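Local coordinates for putative sugar ABC transport system, substrate-binding protein (Bordetella parapertussis, PDB 5IX8) that probably binds a carbohydrate in the periplasm as the substrate-capturing component of an ABC transport system for sugars, at residues A[251-254]-A[255-258]; A[122-125]-A[126-130]; A[205-208]-A[209-213]; A[150-153]-A[154-157]; A[131-135]-A[136-140]. All blocks are in the same frame, centred on the assembly; numbering follows the deposited sequence.

Contact 1: A[251-254]-A[255-258]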
loop_
_atom_site.group_PDB
_atom_site.type_symbol
_atom_site.label_atom_id
_atom_site.label_comp_id
_atom_site.label_asym_id
_atom_site.label_seq_id
_atom_site.Cartn_x
_atom_site.Cartn_y
_atom_site.Cartn_z
ATOM N N SER A 251 -8.861 -2.085 3.543
ATOM C CA SER A 251 -8.121 -1.180 4.429
ATOM C C SER A 251 -6.623 -1.388 4.225
ATOM O O SER A 251 -6.155 -2.523 4.225
ATOM C CB SER A 251 -8.504 -1.451 5.902
ATOM O OG SER A 251 -7.624 -0.818 6.841
ATOM N N GLU A 252 -5.867 -0.308 4.024
ATOM C CA GLU A 252 -4.407 -0.383 4.013
ATOM C C GLU A 252 -3.887 0.474 5.158
ATOM O O GLU A 252 -3.842 1.712 5.044
ATOM C CB GLU A 252 -3.848 0.076 2.675
ATOM C CG GLU A 252 -4.222 -0.923 1.576
ATOM C CD GLU A 252 -3.517 -0.647 0.255
ATOM O OE1 GLU A 252 -2.267 -0.730 0.199
ATOM O OE2 GLU A 252 -4.213 -0.328 -0.735
ATOM N N PRO A 253 -3.561 -0.116 6.277
ATOM C CA PRO A 253 -3.272 0.657 7.500
ATOM C C PRO A 253 -1.834 1.174 7.544
ATOM O O PRO A 253 -0.976 0.668 8.251
ATOM C CB PRO A 253 -3.555 -0.363 8.606
ATOM C CG PRO A 253 -3.207 -1.643 7.994
ATOM C CD PRO A 253 -3.648 -1.557 6.553
ATOM N N GLY A 254 -1.574 2.227 6.759
ATOM C CA GLY A 254 -0.220 2.749 6.647
ATOM C C GLY A 254 0.318 3.222 7.987
ATOM O O GLY A 254 1.513 3.109 8.255
ATOM N N VAL A 255 -0.553 3.813 8.817
ATOM C CA VAL A 255 -0.097 4.400 10.071
ATOM C C VAL A 255 0.479 3.315 10.959
ATOM O O VAL A 255 1.581 3.456 11.484
ATOM C CB VAL A 255 -1.237 5.147 10.784
ATOM C CG1 VAL A 255 -0.799 5.562 12.190
ATOM C CG2 VAL A 255 -1.666 6.377 9.984
ATOM N N ILE A 256 -0.229 2.189 11.104
ATOM C CA ILE A 256 0.325 1.149 11.982
ATOM C C ILE A 256 1.598 0.549 11.368
ATOM O O ILE A 256 2.532 0.181 12.104
ATOM C CB ILE A 256 -0.727 0.078 12.361
ATOM C CG1 ILE A 256 -0.190 -0.744 13.551
ATOM C CG2 ILE A 256 -1.068 -0.841 11.193
ATOM C CD1 ILE A 256 -1.176 -1.673 14.197
HETATM N N MSE A 257 1.701 0.501 10.033
HETATM C CA MSE A 257 2.916 -0.032 9.417
HETATM C C MSE A 257 4.101 0.834 9.790
HETATM O O MSE A 257 5.176 0.312 10.118
HETATM C CB MSE A 257 2.810 -0.102 7.900
HETATM C CG MSE A 257 1.773 -1.068 7.394
HETATM SE SE MSE A 257 1.671 -0.977 5.414
HETATM C CE MSE A 257 -0.116 -1.672 5.262
ATOM N N GLY A 258 3.894 2.158 9.773
ATOM C CA GLY A 258 4.966 3.071 10.155
ATOM C C GLY A 258 5.377 2.908 11.607
ATOM O O GLY A 258 6.563 2.909 11.927
#

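Contact 2: A[122-125]-A[126-130]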
loop_
_atom_site.group_PDB
_atom_site.type_symbol
_atom_site.label_atom_id
_atom_site.label_comp_id
_atom_site.label_asym_id
_atom_site.label_seq_id
_atom_site.Cartn_x
_atom_site.Cartn_y
_atom_site.Cartn_z
ATOM N N ASP A 122 -0.240 -8.586 -0.719
ATOM C CA ASP A 122 -0.966 -8.006 -1.846
ATOM C C ASP A 122 -1.865 -9.025 -2.550
ATOM O O ASP A 122 -2.986 -8.683 -2.949
ATOM C CB ASP A 122 0.018 -7.359 -2.818
ATOM C CG ASP A 122 0.590 -6.061 -2.249
ATOM O OD1 ASP A 122 -0.152 -5.048 -2.112
ATOM O OD2 ASP A 122 1.775 -6.070 -1.866
ATOM N N THR A 123 -1.438 -10.288 -2.654
ATOM C CA THR A 123 -2.345 -11.280 -3.222
ATOM C C THR A 123 -3.628 -11.392 -2.399
ATOM O O THR A 123 -4.734 -11.532 -2.965
ATOM C CB THR A 123 -1.652 -12.640 -3.310
ATOM O OG1 THR A 123 -0.451 -12.499 -4.073
ATOM C CG2 THR A 123 -2.584 -13.643 -3.994
ATOM N N LEU A 124 -3.509 -11.330 -1.068
ATOM C CA LEU A 124 -4.683 -11.514 -0.217
ATOM C C LEU A 124 -5.588 -10.280 -0.250
ATOM O O LEU A 124 -6.813 -10.403 -0.104
ATOM C CB LEU A 124 -4.246 -11.845 1.203
ATOM C CG LEU A 124 -5.343 -12.171 2.207
ATOM C CD1 LEU A 124 -6.293 -13.263 1.723
ATOM C CD2 LEU A 124 -4.644 -12.614 3.483
ATOM N N ILE A 125 -5.011 -9.096 -0.469
ATOM C CA ILE A 125 -5.837 -7.919 -0.720
ATOM C C ILE A 125 -6.763 -8.184 -1.909
ATOM O O ILE A 125 -7.970 -7.906 -1.864
ATOM C CB ILE A 125 -4.943 -6.684 -0.959
ATOM C CG1 ILE A 125 -4.324 -6.226 0.368
ATOM C CG2 ILE A 125 -5.768 -5.564 -1.589
ATOM C CD1 ILE A 125 -3.410 -5.042 0.222
ATOM N N GLY A 126 -6.211 -8.753 -2.989
ATOM C CA GLY A 126 -7.034 -9.077 -4.141
ATOM C C GLY A 126 -8.053 -10.154 -3.829
ATOM O O GLY A 126 -9.208 -10.057 -4.231
ATOM N N LYS A 127 -7.643 -11.187 -3.097
ATOM C CA LYS A 127 -8.581 -12.247 -2.722
ATOM C C LYS A 127 -9.748 -11.719 -1.890
ATOM O O LYS A 127 -10.891 -12.135 -2.097
ATOM C CB LYS A 127 -7.838 -13.342 -1.956
ATOM C CG LYS A 127 -6.852 -14.106 -2.861
ATOM C CD LYS A 127 -6.451 -15.386 -2.195
ATOM C CE LYS A 127 -5.483 -16.186 -3.007
ATOM N NZ LYS A 127 -5.320 -17.540 -2.333
ATOM N N VAL A 128 -9.494 -10.826 -0.924
ATOM C CA VAL A 128 -10.622 -10.380 -0.090
ATOM C C VAL A 128 -11.568 -9.480 -0.892
ATOM O O VAL A 128 -12.789 -9.488 -0.663
ATOM C CB VAL A 128 -10.149 -9.707 1.219
ATOM C CG1 VAL A 128 -9.385 -10.721 2.088
ATOM C CG2 VAL A 128 -9.324 -8.478 0.950
ATOM N N LEU A 129 -11.053 -8.735 -1.868
ATOM C CA LEU A 129 -11.951 -7.990 -2.750
ATOM C C LEU A 129 -12.723 -8.940 -3.658
ATOM O O LEU A 129 -13.899 -8.700 -3.976
ATOM C CB LEU A 129 -11.155 -6.980 -3.575
ATOM C CG LEU A 129 -10.601 -5.813 -2.763
ATOM C CD1 LEU A 129 -9.674 -4.928 -3.610
ATOM C CD2 LEU A 129 -11.704 -4.963 -2.082
ATOM N N GLY A 130 -12.077 -10.020 -4.092
ATOM C CA GLY A 130 -12.797 -11.053 -4.817
ATOM C C GLY A 130 -13.952 -11.637 -4.025
ATOM O O GLY A 130 -15.043 -11.866 -4.569
#

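Contact 3: A[205-208]-A[209-213]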
loop_
_atom_site.group_PDB
_atom_site.type_symbol
_atom_site.label_atom_id
_atom_site.label_comp_id
_atom_site.label_asym_id
_atom_site.label_seq_id
_atom_site.Cartn_x
_atom_site.Cartn_y
_atom_site.Cartn_z
ATOM N N PHE A 205 -13.049 -3.254 -11.012
ATOM C CA PHE A 205 -12.018 -3.541 -10.025
ATOM C C PHE A 205 -10.852 -2.592 -10.226
ATOM O O PHE A 205 -10.399 -2.415 -11.355
ATOM C CB PHE A 205 -11.532 -4.981 -10.154
ATOM C CG PHE A 205 -10.304 -5.257 -9.361
ATOM C CD1 PHE A 205 -10.401 -5.588 -8.012
ATOM C CD2 PHE A 205 -9.057 -5.167 -9.955
ATOM C CE1 PHE A 205 -9.265 -5.861 -7.255
ATOM C CE2 PHE A 205 -7.917 -5.402 -9.214
ATOM C CZ PHE A 205 -8.020 -5.760 -7.844
ATOM N N THR A 206 -10.353 -2.007 -9.137
ATOM C CA THR A 206 -9.163 -1.159 -9.136
ATOM C C THR A 206 -8.324 -1.524 -7.921
ATOM O O THR A 206 -8.876 -1.908 -6.871
ATOM C CB THR A 206 -9.496 0.351 -9.047
ATOM O OG1 THR A 206 -10.024 0.646 -7.738
ATOM C CG2 THR A 206 -10.491 0.804 -10.146
ATOM N N PRO A 207 -6.999 -1.356 -8.000
ATOM C CA PRO A 207 -6.160 -1.760 -6.872
ATOM C C PRO A 207 -5.842 -0.669 -5.881
ATOM O O PRO A 207 -5.299 -1.015 -4.825
ATOM C CB PRO A 207 -4.872 -2.234 -7.567
ATOM C CG PRO A 207 -4.738 -1.225 -8.761
ATOM C CD PRO A 207 -6.208 -1.201 -9.236
ATOM N N VAL A 208 -6.115 0.613 -6.181
ATOM C CA VAL A 208 -5.653 1.722 -5.341
ATOM C C VAL A 208 -6.637 2.876 -5.400
ATOM O O VAL A 208 -7.375 3.048 -6.379
ATOM C CB VAL A 208 -4.255 2.256 -5.744
ATOM C CG1 VAL A 208 -3.229 1.189 -5.705
ATOM C CG2 VAL A 208 -4.301 2.890 -7.144
ATOM N N THR A 209 -6.610 3.689 -4.337
ATOM C CA THR A 209 -7.487 4.836 -4.123
ATOM C C THR A 209 -7.774 5.657 -5.371
ATOM O O THR A 209 -8.929 5.846 -5.751
ATOM C CB THR A 209 -6.878 5.774 -3.070
ATOM O OG1 THR A 209 -6.405 5.031 -1.946
ATOM C CG2 THR A 209 -7.915 6.786 -2.632
ATOM N N PHE A 210 -6.735 6.203 -5.999
ATOM C CA PHE A 210 -7.002 7.164 -7.071
ATOM C C PHE A 210 -7.600 6.503 -8.300
ATOM O O PHE A 210 -8.334 7.163 -9.042
ATOM C CB PHE A 210 -5.732 7.902 -7.485
ATOM C CG PHE A 210 -5.208 8.809 -6.441
ATOM C CD1 PHE A 210 -6.027 9.241 -5.403
ATOM C CD2 PHE A 210 -3.901 9.250 -6.493
ATOM C CE1 PHE A 210 -5.525 10.110 -4.416
ATOM C CE2 PHE A 210 -3.402 10.100 -5.511
ATOM C CZ PHE A 210 -4.218 10.539 -4.489
ATOM N N LEU A 211 -7.253 5.238 -8.573
ATOM C CA LEU A 211 -7.910 4.551 -9.688
ATOM C C LEU A 211 -9.376 4.309 -9.361
ATOM O O LEU A 211 -10.237 4.484 -10.221
ATOM C CB LEU A 211 -7.186 3.244 -10.040
ATOM C CG LEU A 211 -5.821 3.399 -10.713
ATOM C CD1 LEU A 211 -5.174 2.020 -10.864
ATOM C CD2 LEU A 211 -5.934 4.114 -12.062
ATOM N N GLY A 212 -9.686 3.964 -8.107
ATOM C CA GLY A 212 -11.083 3.848 -7.710
ATOM C C GLY A 212 -11.856 5.157 -7.828
ATOM O O GLY A 212 -12.995 5.168 -8.292
ATOM N N ILE A 213 -11.268 6.273 -7.368
ATOM C CA ILE A 213 -11.916 7.584 -7.516
ATOM C C ILE A 213 -12.145 7.899 -8.989
ATOM O O ILE A 213 -13.214 8.380 -9.383
ATOM C CB ILE A 213 -11.075 8.699 -6.856
ATOM C CG1 ILE A 213 -10.825 8.419 -5.367
ATOM C CG2 ILE A 213 -11.733 10.119 -7.068
ATOM C CD1 ILE A 213 -12.030 8.546 -4.508
#

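Contact 4: A[150-153]-A[154-157]. With SO4 (sulfate ion), chain C.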
loop_
_atom_site.group_PDB
_atom_site.type_symbol
_atom_site.label_atom_id
_atom_site.label_comp_id
_atom_site.label_asym_id
_atom_site.label_seq_id
_atom_site.Cartn_x
_atom_site.Cartn_y
_atom_site.Cartn_z
ATOM N N ALA A 150 2.251 -1.374 -14.713
ATOM C CA ALA A 150 3.213 -2.465 -14.803
ATOM C C ALA A 150 4.513 -2.107 -14.072
ATOM O O ALA A 150 4.762 -0.947 -13.733
ATOM C CB ALA A 150 3.522 -2.780 -16.261
ATOM N N GLY A 151 5.330 -3.137 -13.794
ATOM C CA GLY A 151 6.650 -2.914 -13.238
ATOM C C GLY A 151 6.684 -2.682 -11.745
ATOM O O GLY A 151 7.743 -2.327 -11.211
ATOM N N LEU A 152 5.573 -2.875 -11.051
ATOM C CA LEU A 152 5.523 -2.609 -9.622
ATOM C C LEU A 152 5.339 -3.858 -8.782
ATOM O O LEU A 152 5.448 -3.764 -7.544
ATOM C CB LEU A 152 4.389 -1.618 -9.305
ATOM C CG LEU A 152 4.491 -0.277 -10.056
ATOM C CD1 LEU A 152 3.287 0.596 -9.599
ATOM C CD2 LEU A 152 5.827 0.411 -9.843
ATOM N N GLU A 153 5.006 -4.997 -9.408
ATOM C CA GLU A 153 4.782 -6.293 -8.748
ATOM C C GLU A 153 3.459 -6.334 -7.983
ATOM O O GLU A 153 2.602 -7.175 -8.275
ATOM C CB GLU A 153 5.956 -6.644 -7.807
ATOM C CG GLU A 153 5.967 -8.087 -7.275
ATOM C CD GLU A 153 6.374 -9.121 -8.325
ATOM O OE1 GLU A 153 6.674 -8.744 -9.478
ATOM O OE2 GLU A 153 6.401 -10.338 -7.998
ATOM N N TRP A 154 3.270 -5.432 -7.008
ATOM C CA TRP A 154 2.096 -5.581 -6.154
ATOM C C TRP A 154 0.766 -5.367 -6.882
ATOM O O TRP A 154 -0.209 -6.019 -6.503
ATOM C CB TRP A 154 2.204 -4.674 -4.901
ATOM C CG TRP A 154 2.456 -3.205 -5.150
ATOM C CD1 TRP A 154 3.673 -2.595 -5.307
ATOM C CD2 TRP A 154 1.467 -2.181 -5.300
ATOM N NE1 TRP A 154 3.502 -1.241 -5.545
ATOM C CE2 TRP A 154 2.159 -0.963 -5.560
ATOM C CE3 TRP A 154 0.071 -2.179 -5.291
ATOM C CZ2 TRP A 154 1.502 0.243 -5.741
ATOM C CZ3 TRP A 154 -0.590 -0.971 -5.487
ATOM C CH2 TRP A 154 0.126 0.220 -5.711
ATOM N N PRO A 155 0.656 -4.521 -7.915
ATOM C CA PRO A 155 -0.630 -4.468 -8.634
ATOM C C PRO A 155 -0.931 -5.787 -9.306
ATOM O O PRO A 155 -2.086 -6.213 -9.352
ATOM C CB PRO A 155 -0.426 -3.330 -9.666
ATOM C CG PRO A 155 0.632 -2.414 -8.987
ATOM C CD PRO A 155 1.573 -3.483 -8.417
ATOM N N ARG A 156 0.098 -6.449 -9.837
ATOM C CA ARG A 156 -0.125 -7.761 -10.438
ATOM C C ARG A 156 -0.573 -8.774 -9.386
ATOM O O ARG A 156 -1.473 -9.593 -9.647
ATOM C CB ARG A 156 1.143 -8.239 -11.159
ATOM C CG ARG A 156 0.856 -9.478 -12.014
ATOM C CD ARG A 156 2.105 -10.175 -12.530
ATOM N NE ARG A 156 2.718 -10.965 -11.487
ATOM C CZ ARG A 156 3.819 -10.612 -10.814
ATOM N NH1 ARG A 156 4.524 -9.540 -11.174
ATOM N NH2 ARG A 156 4.267 -11.386 -9.826
ATOM N N LEU A 157 0.040 -8.739 -8.191
ATOM C CA LEU A 157 -0.366 -9.657 -7.133
ATOM C C LEU A 157 -1.825 -9.437 -6.750
ATOM O O LEU A 157 -2.589 -10.403 -6.593
ATOM C CB LEU A 157 0.536 -9.508 -5.896
ATOM C CG LEU A 157 2.024 -9.831 -6.129
ATOM C CD1 LEU A 157 2.822 -9.507 -4.884
ATOM C CD2 LEU A 157 2.249 -11.296 -6.507
HETATM S S SO4 C . 4.415 -6.484 -13.292
HETATM O O1 SO4 C . 4.561 -7.921 -13.445
HETATM O O2 SO4 C . 5.119 -5.968 -12.127
HETATM O O3 SO4 C . 2.994 -6.103 -13.197
HETATM O O4 SO4 C . 4.935 -5.848 -14.508
#

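Contact 5: A[131-135]-A[136-140]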
loop_
_atom_site.group_PDB
_atom_site.type_symbol
_atom_site.label_atom_id
_atom_site.label_comp_id
_atom_site.label_asym_id
_atom_site.label_seq_id
_atom_site.Cartn_x
_atom_site.Cartn_y
_atom_site.Cartn_z
ATOM N N LYS A 131 -13.741 -11.884 -2.731
ATOM C CA LYS A 131 -14.828 -12.403 -1.911
ATOM C C LYS A 131 -15.954 -11.392 -1.799
ATOM O O LYS A 131 -17.136 -11.756 -1.878
ATOM C CB LYS A 131 -14.314 -12.788 -0.526
ATOM C CG LYS A 131 -15.450 -13.246 0.433
ATOM C CD LYS A 131 -14.895 -13.578 1.816
ATOM C CE LYS A 131 -15.978 -13.669 2.894
ATOM N NZ LYS A 131 -17.055 -14.633 2.500
ATOM N N ALA A 132 -15.617 -10.106 -1.641
ATOM C CA ALA A 132 -16.666 -9.085 -1.592
ATOM C C ALA A 132 -17.494 -9.092 -2.874
ATOM O O ALA A 132 -18.730 -9.017 -2.831
ATOM C CB ALA A 132 -16.038 -7.721 -1.356
ATOM N N LEU A 133 -16.821 -9.215 -4.020
ATOM C CA LEU A 133 -17.501 -9.308 -5.304
ATOM C C LEU A 133 -18.426 -10.514 -5.333
ATOM O O LEU A 133 -19.626 -10.404 -5.632
ATOM C CB LEU A 133 -16.457 -9.414 -6.414
ATOM C CG LEU A 133 -17.022 -9.571 -7.818
ATOM C CD1 LEU A 133 -17.339 -8.213 -8.400
ATOM C CD2 LEU A 133 -16.025 -10.308 -8.707
ATOM N N CYS A 134 -17.883 -11.680 -4.999
ATOM C CA CYS A 134 -18.676 -12.905 -5.068
ATOM C C CYS A 134 -19.878 -12.843 -4.134
ATOM O O CYS A 134 -20.989 -13.227 -4.516
ATOM C CB CYS A 134 -17.793 -14.105 -4.740
ATOM S SG CYS A 134 -16.527 -14.391 -6.031
ATOM N N ASP A 135 -19.684 -12.330 -2.917
ATOM C CA ASP A 135 -20.784 -12.227 -1.963
ATOM C C ASP A 135 -21.845 -11.208 -2.380
ATOM O O ASP A 135 -22.965 -11.251 -1.863
ATOM C CB ASP A 135 -20.239 -11.872 -0.581
ATOM C CG ASP A 135 -19.439 -13.011 0.035
ATOM O OD1 ASP A 135 -19.511 -14.148 -0.485
ATOM O OD2 ASP A 135 -18.753 -12.778 1.044
ATOM N N ASP A 136 -21.530 -10.297 -3.281
ATOM C CA ASP A 136 -22.536 -9.400 -3.819
ATOM C C ASP A 136 -23.399 -10.051 -4.898
ATOM O O ASP A 136 -24.345 -9.415 -5.381
ATOM C CB ASP A 136 -21.855 -8.148 -4.379
ATOM C CG ASP A 136 -22.826 -7.029 -4.606
ATOM O OD1 ASP A 136 -23.443 -6.591 -3.614
ATOM O OD2 ASP A 136 -22.964 -6.572 -5.758
ATOM N N GLY A 137 -23.107 -11.285 -5.285
ATOM C CA GLY A 137 -23.874 -11.947 -6.325
ATOM C C GLY A 137 -23.335 -11.733 -7.719
ATOM O O GLY A 137 -24.112 -11.693 -8.675
ATOM N N ALA A 138 -22.022 -11.612 -7.868
ATOM C CA ALA A 138 -21.428 -11.333 -9.171
ATOM C C ALA A 138 -21.378 -12.540 -10.105
ATOM O O ALA A 138 -20.999 -12.381 -11.268
ATOM C CB ALA A 138 -20.010 -10.781 -8.994
ATOM N N GLN A 139 -21.761 -13.728 -9.649
ATOM C CA GLN A 139 -21.792 -14.890 -10.536
ATOM C C GLN A 139 -22.509 -14.573 -11.842
ATOM O O GLN A 139 -23.634 -14.064 -11.840
ATOM C CB GLN A 139 -22.495 -16.045 -9.838
ATOM C CG GLN A 139 -22.666 -17.230 -10.725
ATOM C CD GLN A 139 -23.231 -18.406 -9.973
ATOM O OE1 GLN A 139 -24.134 -18.256 -9.137
ATOM N NE2 GLN A 139 -22.689 -19.585 -10.243
ATOM N N GLY A 140 -21.846 -14.853 -12.964
ATOM C CA GLY A 140 -22.408 -14.567 -14.261
ATOM C C GLY A 140 -22.288 -13.127 -14.741
ATOM O O GLY A 140 -22.630 -12.844 -15.901
HETATM O O HOH W 1 -22.021 -14.638 -6.741
#

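Contact 1: A[251-254]-A[255-258]
P253 sits just ahead of the first turn of helix 254-270, and its pyrrolidine ring is shared between two apolar side chains of that turn. CB of P253 meets CG2 of I256 at 3.6 Å, while the CD corner takes the terminal CE of selenomethionine M257 at 3.8 Å. The reach of M257 comes from its straight chain beyond CG (chi2 177°), which carries the methyl back past the selenium toward the proline. Backbone bonds form the second layer. The amide N of M257 donates to P253 O at 3.2 Å, and N of G258 follows with G254 O at 3.0 Å. Before them, P253 is the centre of an inverse gamma turn, closed by a weak bond from G254 N to E252 O. The polar ends of the preceding residues reach other parts of the protein: E252 joins S231 and, as a salt bridge, R158, while S251 OG binds D310. V255 and M257 pack on helix 28-43. With its carbonyl engaged and its ring covered, the proline turns the chain from strand 246-250 of one lobe into a helix of the other through a buried, mainly apolar junction, consistent with a hinge crossing.

Contact 2: A[122-125]-A[126-130]
V128 presses both its methyl groups onto the preceding turn of helix 122-135. A chi1 of -63° sets CG1 anti to the carbonyl carbon and leaves CG2 between the backbone N and that carbon. There CG2 lies 3.2 Å from I125 O, with L124 O almost as near, while CG1 comes to 3.4 Å from L124 O. L129 is fitted to the same turn one residue further on, its CG 3.5 Å from I125 O. The carbonyls that meet these groups are themselves engaged in the helical ladder. V128 N binds L124 O at 2.8 Å, L129 N binds I125 O at 3.2 Å, and K127 N meets T123 O at 2.9 Å.

Looser contacts mark the partly exposed flank. T123 and K127 lie side by side and point the same way, with CG2 of the threonine 4.0 Å from CE of the lysine. L124 crosses K127 at about a right angle, and its CD1 is 4.0 Å from V128 CG1. The extended lysine carries NZ onward to a salt bridge with E164.

I125 and L129 form the inward side of the helix, resting on strands 227-231 and 246-250 through S231, A250, L229 and A248. At the first turn D122 leans on W154 and L157 of helix 154-168 and forms a salt bridge with R158, while the loop residue I293 touches L124, I125 and V128.

Contact 3: A[205-208]-A[209-213]
P207 meets L211 along its CD and CG atoms: CD1 of the leucine comes to 3.8 Å from P207 CD and stays nearly as close to CG, the two side chains crossing at a slant. The flat aromatic rings take no part in this touch and are turned to other partners, F205 stacking with F162 and F210 packing against L184 and D27. V208 also touches L211, its CG2 3.9 Å from the leucine CG. This is the loop-to-helix junction of a parallel alpha/beta unit: strand 201-205 ends, three residues turn the chain, and V208 takes the N-cap position of helix 209-221. Its carbonyl oxygen, V208 O, receives N of G212 at 3.0 Å, with an N-H...O angle of 166°. Alongside, T206 points its side chain at the new helix, where CB of the threonine lies 3.8 Å from L211 CB and its CG2 is 3.7 Å from L211 O. The threonine hydroxyl is held by the hydroxyl of T230 and the carbonyl of L229 on the adjacent strand. T209 OG1 similarly reaches two carbonyls, that of S231 at the end of the same strand and that of A232 just after it. On the other side of V208 in the sequence, P207 O accepts a hydrogen bond from NH1 of R158 on helix 154-168.

Contact 4: A[150-153]-A[154-157]
E153, a residue other than glycine, has a positive phi of 74° right at the N-cap of helix 154-168. It forms the centre of a classic gamma turn, closed by a weak bond from W154 N to L152 O, and its own carbonyl oxygen, E153 O, accepts L157 N at 3.0 Å.

Its side chain forms a two-pronged salt bridge with R156 whose flat groups are far from coplanar: the carboxylate and guanidinium planes stand 73° apart. NH1 of R156 reaches E153 OE1 at 2.9 Å and NH2 reaches OE2 at 3.0 Å. Both oxygens lie close to the guanidinium plane, yet the nitrogens arrive from above the carboxylate. A bend in the arginine at chi3 (78°) brings the guanidinium to E153; OE2 of the glutamate also bonds S283 OG, and R156 NE forms a salt bridge with E160 one turn on along the helix.

The same NH1 of R156 holds a sulfate ion, probably from the crystallisation liquor, through O1 at 2.8 Å. Backbone amides complete the grip: G151 N to sulfate O4 at 2.8 Å and E153 N to O2 at 2.9 Å. The anion thus sits at the amino end of the helix, whose dipole may add to the attraction.

The apolar packing is tight, with L152 CB only 3.5 Å from P155 CD. P155 CD lies over one face of the W154 indole, offset toward the rim; W154 also touches M182 and V208.

Contact 5: A[131-135]-A[136-140]
L133 holds its CG anti to the backbone N (chi1 178°), and chi2 of 85° turns the methyls so that CG itself faces A138. CG of the leucine and CB of the alanine are 3.4 Å apart, tighter than ordinary van der Waals contact, with CD1 at 3.8 Å from the same methyl. Helix 122-135 ends between these two residues. G137, at phi 90°, reverses the chain and gives its amide to C134 O at 3.0 Å, approaching from above the carbonyl plane; A138 N adds a weak, long bond to L133 O at 3.5 Å. N of D136 is divided between the carbonyls of A132 and L133, both bonds weak. A water donates to C134 O and accepts from Q139 N, bridging the turn to the departing chain. On the exposed side, K131 NZ meets the syn lone pair of D135 OD2 in a salt bridge of 2.9 Å. C134 is tied by a disulfide to C169, and D136 OD2 binds the hydroxyl of Y203. The bonds from A138 and G137 back into the last turn, with the apolar touch between A138 and L133, are the signature of a Schellman motif, here ending the helix that leads into strand 142-145.

In the fold
Along the chain the order is contact 2, 5, 4, 3, 1. Contacts 2 and 5 lie at successive parts of helix 122-135, centres about 14 Å apart. Contacts 3 and 4 stand at the starts of two helices flanking the mixed sheet and touch through V208 and W154; contact 2 touches contact 4 through D122 and contact 3 through L129 and F205. Contact 1 leaves that sheet for the other lobe. R158 forms salt bridges with D122 and E252 and hydrogen-bonds P207 O, linking contacts 2, 1 and 3. The fold is that of two-lobed periplasmic binding proteins, whose ligand cleft lies between the lobes; contact 5, about 24 Å from the centre of the chain, is far from that junction.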